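Putative decarboxylase involved in desferrioxamine biosynthesis (Erwinia amylovora, PDB 5O5C) is a pyridoxal-5'-phosphate-dependent group II decarboxylase of fold type I, thought to decarboxylate lysine in the desferrioxamine E biosynthetic pathway. Local coordinates at residues Val209-Leu214 and Asp231-Val236; Met244-Leu249 and Gly282-Leu287. All blocks are in the same frame, centred on the assembly; numbering follows the deposited sequence.

Contact 1 (Val209-Leu214 and Asp231-Val236); sequences VFTSKL and DAVIPV
V236, V209 and I234 lose the most surface where strand 209-212 runs parallel to the short strand 233-236. V236 N donates to T211 O at 2.7 Å, a somewhat bent bond of 144°, and the side chain leans over the same carbonyl, CG2 lying 3.5 Å from T211 O. With CG1 anti to its backbone N (chi1 -179°), V236 has CG2 beside that N, on the side of strand 209-212, where it also meets F210 CB near the plane of the phenyl ring, at its edge. V209 works mainly through its main chain: its N gives a nearly straight 2.7 Å bond to A232 O, and its O accepts from I234 N. A branched residue suits this role, since valine readily takes the extended backbone while its side chain packs on M223 of helix 218-225. I234 lies side by side with F210, both side chains directed to the same face of the sheet. Its CD1 comes within 3.7 Å of F210 CE2, approaching the ring obliquely, and its carbonyl O receives T211 N. On the opposite face, which V209 shares, T211 OG1 rests against V233 CG1 at 3.5 Å. P235 has no N-H to give, which costs this ladder nothing because the bonds on this strand leave from I234 and V236; its CB packs on K213 CG at the solvent-facing end, where K213 N closes the ladder on V236 O. The pairing belongs to the beta-alpha-beta unit with helix 218-225, at one edge of the large sheet within this chain. Five main-chain bonds fix the register, while mostly apolar side chains pack on both faces, so polar backbone and apolar side chains together hold the edge strand.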
loop_
_atom_site.group_PDB
_atom_site.type_symbol
_atom_site.label_atom_id
_atom_site.label_comp_id
_atom_site.label_asym_id
_atom_site.label_seq_id
_atom_site.Cartn_x
_atom_site.Cartn_y
_atom_site.Cartn_z
ATOM N N VAL B 209 18.646 18.409 0.371
ATOM C CA VAL B 209 18.930 16.962 0.429
ATOM C C VAL B 209 19.845 16.569 -0.715
ATOM O O VAL B 209 19.683 17.027 -1.825
ATOM C CB VAL B 209 17.642 16.134 0.353
ATOM C CG1 VAL B 209 17.914 14.641 0.212
ATOM C CG2 VAL B 209 16.767 16.447 1.582
ATOM N N PHE B 210 20.796 15.694 -0.442
ATOM C CA PHE B 210 21.768 15.289 -1.450
ATOM C C PHE B 210 21.507 13.845 -1.835
ATOM O O PHE B 210 21.371 12.976 -0.969
ATOM C CB PHE B 210 23.197 15.447 -0.939
ATOM C CG PHE B 210 23.516 16.823 -0.488
ATOM C CD1 PHE B 210 23.241 17.205 0.808
ATOM C CD2 PHE B 210 24.075 17.750 -1.354
ATOM C CE1 PHE B 210 23.501 18.485 1.236
ATOM C CE2 PHE B 210 24.357 19.035 -0.922
ATOM C CZ PHE B 210 24.074 19.403 0.383
ATOM N N THR B 211 21.467 13.598 -3.138
ATOM C CA THR B 211 21.372 12.242 -3.667
ATOM C C THR B 211 22.168 12.107 -4.920
ATOM O O THR B 211 22.429 13.091 -5.608
ATOM C CB THR B 211 19.947 11.827 -4.092
ATOM O OG1 THR B 211 19.387 12.783 -4.989
ATOM C CG2 THR B 211 19.093 11.694 -2.967
ATOM N N SER B 212 22.502 10.868 -5.243
ATOM C CA SER B 212 23.148 10.548 -6.514
ATOM C C SER B 212 22.183 10.831 -7.676
ATOM O O SER B 212 20.979 10.596 -7.580
ATOM C CB SER B 212 23.577 9.066 -6.525
ATOM O OG SER B 212 24.345 8.744 -7.666
ATOM N N LYS B 213 22.709 11.350 -8.775
ATOM C CA LYS B 213 21.956 11.423 -10.036
ATOM C C LYS B 213 21.345 10.072 -10.459
ATOM O O LYS B 213 20.384 10.068 -11.182
ATOM C CB LYS B 213 22.870 11.921 -11.171
ATOM C CG LYS B 213 23.270 13.369 -11.069
ATOM C CD LYS B 213 24.408 13.723 -12.036
ATOM C CE LYS B 213 24.559 15.241 -12.106
ATOM N NZ LYS B 213 25.559 15.701 -13.099
ATOM N N LEU B 214 21.893 8.938 -9.992
ATOM C CA LEU B 214 21.314 7.615 -10.229
ATOM C C LEU B 214 20.411 7.064 -9.142
ATOM O O LEU B 214 20.125 5.836 -9.141
ATOM C CB LEU B 214 22.434 6.608 -10.519
ATOM C CG LEU B 214 23.429 6.972 -11.607
ATOM C CD1 LEU B 214 24.531 5.937 -11.688
ATOM C CD2 LEU B 214 22.774 7.048 -12.961
ATOM N N ASP B 231 13.556 21.109 -6.248
ATOM C CA ASP B 231 14.654 22.054 -5.999
ATOM C C ASP B 231 15.387 21.807 -4.669
ATOM O O ASP B 231 16.501 22.263 -4.487
ATOM C CB ASP B 231 14.160 23.494 -5.928
ATOM C CG ASP B 231 13.737 24.056 -7.238
ATOM O OD1 ASP B 231 14.032 23.503 -8.334
ATOM O OD2 ASP B 231 13.062 25.108 -7.137
ATOM N N ALA B 232 14.770 21.102 -3.728
ATOM C CA ALA B 232 15.431 20.885 -2.455
ATOM C C ALA B 232 16.449 19.754 -2.536
ATOM O O ALA B 232 17.124 19.467 -1.557
ATOM C CB ALA B 232 14.417 20.631 -1.353
ATOM N N VAL B 233 16.517 19.088 -3.679
ATOM C CA VAL B 233 17.303 17.904 -3.877
ATOM C C VAL B 233 18.449 18.365 -4.733
ATOM O O VAL B 233 18.205 18.913 -5.808
ATOM C CB VAL B 233 16.488 16.818 -4.609
ATOM C CG1 VAL B 233 17.389 15.673 -5.073
ATOM C CG2 VAL B 233 15.349 16.308 -3.709
ATOM N N ILE B 234 19.670 18.180 -4.250
ATOM C CA ILE B 234 20.901 18.451 -5.003
ATOM C C ILE B 234 21.474 17.100 -5.533
ATOM O O ILE B 234 21.909 16.245 -4.742
ATOM C CB ILE B 234 21.936 19.238 -4.158
ATOM C CG1 ILE B 234 21.339 20.600 -3.735
ATOM C CG2 ILE B 234 23.172 19.529 -4.972
ATOM C CD1 ILE B 234 22.101 21.335 -2.654
ATOM N N PRO B 235 21.414 16.887 -6.861
ATOM C CA PRO B 235 21.989 15.685 -7.473
ATOM C C PRO B 235 23.511 15.739 -7.472
ATOM O O PRO B 235 24.081 16.752 -7.857
ATOM C CB PRO B 235 21.442 15.692 -8.921
ATOM C CG PRO B 235 20.350 16.703 -8.926
ATOM C CD PRO B 235 20.598 17.656 -7.810
ATOM N N VAL B 236 24.134 14.644 -7.054
ATOM C CA VAL B 236 25.552 14.526 -6.883
ATOM C C VAL B 236 26.103 13.560 -7.927
ATOM O O VAL B 236 25.566 12.456 -8.132
ATOM C CB VAL B 236 25.851 13.973 -5.469
ATOM C CG1 VAL B 236 27.349 13.853 -5.224
ATOM C CG2 VAL B 236 25.155 14.847 -4.407
#

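Contact 2 (Met244-Leu249 and Gly282-Leu287); sequences MDVDCL and GAISEL
L249 and L287 cross obliquely between the start of helix 246-258 and helix 281-290, with the two methyls of L287 set against the branch point of L249. L287 CD1 lies 3.8 Å from L249 CG, and L287 CD2 is 4.0 Å from L249 CD2, so each branched end packs against the other. L249 carries CG anti to its backbone N (chi1 178°), which extends the isobutyl group from its helix toward the other helix. A turn earlier, V246 faces the other helix with CG1, 3.7 Å from A283 CB; the small methyl of alanine lets the backbones come close here, V246 CA and I284 CA being the nearest pair at 6.6 Å. I284 leaves its helix alongside the other segment rather than straight at it, and its CG1-CD1 arm, extended beyond CB, carries CD1 to M244 SD at 3.7 Å. M244 reaches it with a fully extended chain set at a slant to the isoleucine. An unbranched, flexible thioether suits this place, where a long apolar arm, starting before the helix, can still reach the neighbouring helix. D245 turns the other way and is the N-cap residue: its OD1 accepts a weak bond from C248 N at 3.4 Å, as suits a short acidic side chain at a helix start. Apolar contact alone joins the two segments across this interface. Both helices lie on one face of the large sheet. M244 and L249 reach V236 on strand 233-236, L249 also touches F210 on strand 207-212, and I284 rests on V266 and A268 of strand 262-269, while M244 N is hydrogen-bonded to D279 in the loop leading to helix 281-290.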
loop_
_atom_site.group_PDB
_atom_site.type_symbol
_atom_site.label_atom_id
_atom_site.label_comp_id
_atom_site.label_asym_id
_atom_site.label_seq_id
_atom_site.Cartn_x
_atom_site.Cartn_y
_atom_site.Cartn_z
ATOM N N MET B 244 27.989 7.055 -6.192
ATOM C CA MET B 244 28.084 8.426 -5.799
ATOM C C MET B 244 29.506 8.830 -5.360
ATOM O O MET B 244 30.130 8.196 -4.532
ATOM C CB MET B 244 27.100 8.739 -4.672
ATOM C CG MET B 244 27.192 10.167 -4.168
ATOM S SD MET B 244 26.218 10.403 -2.695
ATOM C CE MET B 244 26.570 12.073 -2.365
ATOM N N ASP B 245 29.985 9.939 -5.892
ATOM C CA ASP B 245 31.341 10.413 -5.595
ATOM C C ASP B 245 31.374 11.316 -4.377
ATOM O O ASP B 245 30.851 12.407 -4.408
ATOM C CB ASP B 245 31.856 11.158 -6.802
ATOM C CG ASP B 245 33.297 11.612 -6.642
ATOM O OD1 ASP B 245 33.815 11.727 -5.505
ATOM O OD2 ASP B 245 33.888 11.877 -7.682
ATOM N N VAL B 246 32.032 10.880 -3.321
ATOM C CA VAL B 246 31.993 11.585 -2.039
ATOM C C VAL B 246 32.727 12.916 -2.061
ATOM O O VAL B 246 32.336 13.818 -1.355
ATOM C CB VAL B 246 32.504 10.734 -0.865
ATOM C CG1 VAL B 246 31.812 9.385 -0.853
ATOM C CG2 VAL B 246 34.023 10.529 -0.919
ATOM N N ASP B 247 33.796 13.005 -2.866
ATOM C CA ASP B 247 34.456 14.300 -3.202
ATOM C C ASP B 247 33.445 15.272 -3.780
ATOM O O ASP B 247 33.430 16.469 -3.390
ATOM C CB ASP B 247 35.620 14.141 -4.209
ATOM C CG ASP B 247 36.804 13.332 -3.655
ATOM O OD1 ASP B 247 36.955 13.184 -2.418
ATOM O OD2 ASP B 247 37.599 12.843 -4.480
ATOM N N CYS B 248 32.605 14.781 -4.704
ATOM C CA CYS B 248 31.597 15.643 -5.302
ATOM C C CYS B 248 30.517 16.019 -4.275
ATOM O O CYS B 248 29.936 17.087 -4.387
ATOM C CB CYS B 248 30.932 14.996 -6.518
ATOM S SG CYS B 248 32.045 14.639 -7.900
ATOM N N LEU B 249 30.200 15.109 -3.339
ATOM C CA LEU B 249 29.221 15.398 -2.253
ATOM C C LEU B 249 29.762 16.534 -1.393
ATOM O O LEU B 249 29.040 17.500 -1.111
ATOM C CB LEU B 249 29.002 14.194 -1.363
ATOM C CG LEU B 249 28.052 14.323 -0.142
ATOM C CD1 LEU B 249 26.672 14.841 -0.546
ATOM C CD2 LEU B 249 27.910 13.053 0.709
ATOM N N GLY B 282 30.147 4.094 4.282
ATOM C CA GLY B 282 31.065 4.611 5.286
ATOM C C GLY B 282 31.459 6.060 5.101
ATOM O O GLY B 282 31.298 6.859 5.994
ATOM N N ALA B 283 31.929 6.418 3.919
ATOM C CA ALA B 283 32.310 7.798 3.643
ATOM C C ALA B 283 31.129 8.799 3.763
ATOM O O ALA B 283 31.234 9.843 4.401
ATOM C CB ALA B 283 32.931 7.872 2.300
ATOM N N ILE B 284 29.989 8.442 3.183
ATOM C CA ILE B 284 28.806 9.266 3.298
ATOM C C ILE B 284 28.398 9.516 4.750
ATOM O O ILE B 284 27.951 10.589 5.066
ATOM C CB ILE B 284 27.640 8.713 2.451
ATOM C CG1 ILE B 284 28.025 8.778 0.977
ATOM C CG2 ILE B 284 26.401 9.549 2.652
ATOM C CD1 ILE B 284 27.126 8.038 0.024
ATOM N N SER B 285 28.514 8.504 5.595
ATOM C CA SER B 285 28.091 8.563 6.989
ATOM C C SER B 285 29.013 9.476 7.830
ATOM O O SER B 285 28.549 10.107 8.758
ATOM C CB SER B 285 28.075 7.151 7.573
ATOM O OG SER B 285 27.846 7.161 8.968
ATOM N N GLU B 286 30.311 9.514 7.499
ATOM C CA GLU B 286 31.275 10.471 8.105
ATOM C C GLU B 286 30.940 11.945 7.695
ATOM O O GLU B 286 30.870 12.862 8.534
ATOM C CB GLU B 286 32.732 10.131 7.727
ATOM C CG GLU B 286 33.022 8.653 7.430
ATOM C CD GLU B 286 34.489 8.259 7.517
ATOM O OE1 GLU B 286 35.367 9.143 7.320
ATOM O OE2 GLU B 286 34.759 7.059 7.758
ATOM N N LEU B 287 30.670 12.164 6.417
ATOM C CA LEU B 287 30.270 13.489 5.986
ATOM C C LEU B 287 28.985 13.913 6.709
ATOM O O LEU B 287 28.892 15.033 7.244
ATOM C CB LEU B 287 30.103 13.539 4.459
ATOM C CG LEU B 287 30.118 14.939 3.839
ATOM C CD1 LEU B 287 30.791 14.972 2.480
ATOM C CD2 LEU B 287 28.737 15.555 3.745
#

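In the fold
Contact 1 is the more buried and joins strand to strand within the large sheet; contact 2, partly buried, is a layer further out, its helices covering the sheet that contact 1 helps to build. The first depends on directional main-chain hydrogen bonds that set a register, whereas the packing of the second has no such directionality and rests on the fit of side-chain shapes. They meet directly: V236 CG1 touches M244 CE at 3.5 Å, and F210 CB approaches L249 CD1 equally closely. Strand 233-236 is followed in the chain by helix 246-258, so the edge strand of contact 1 leads into a helix of contact 2. Contact 1 also lies nearer the cofactor.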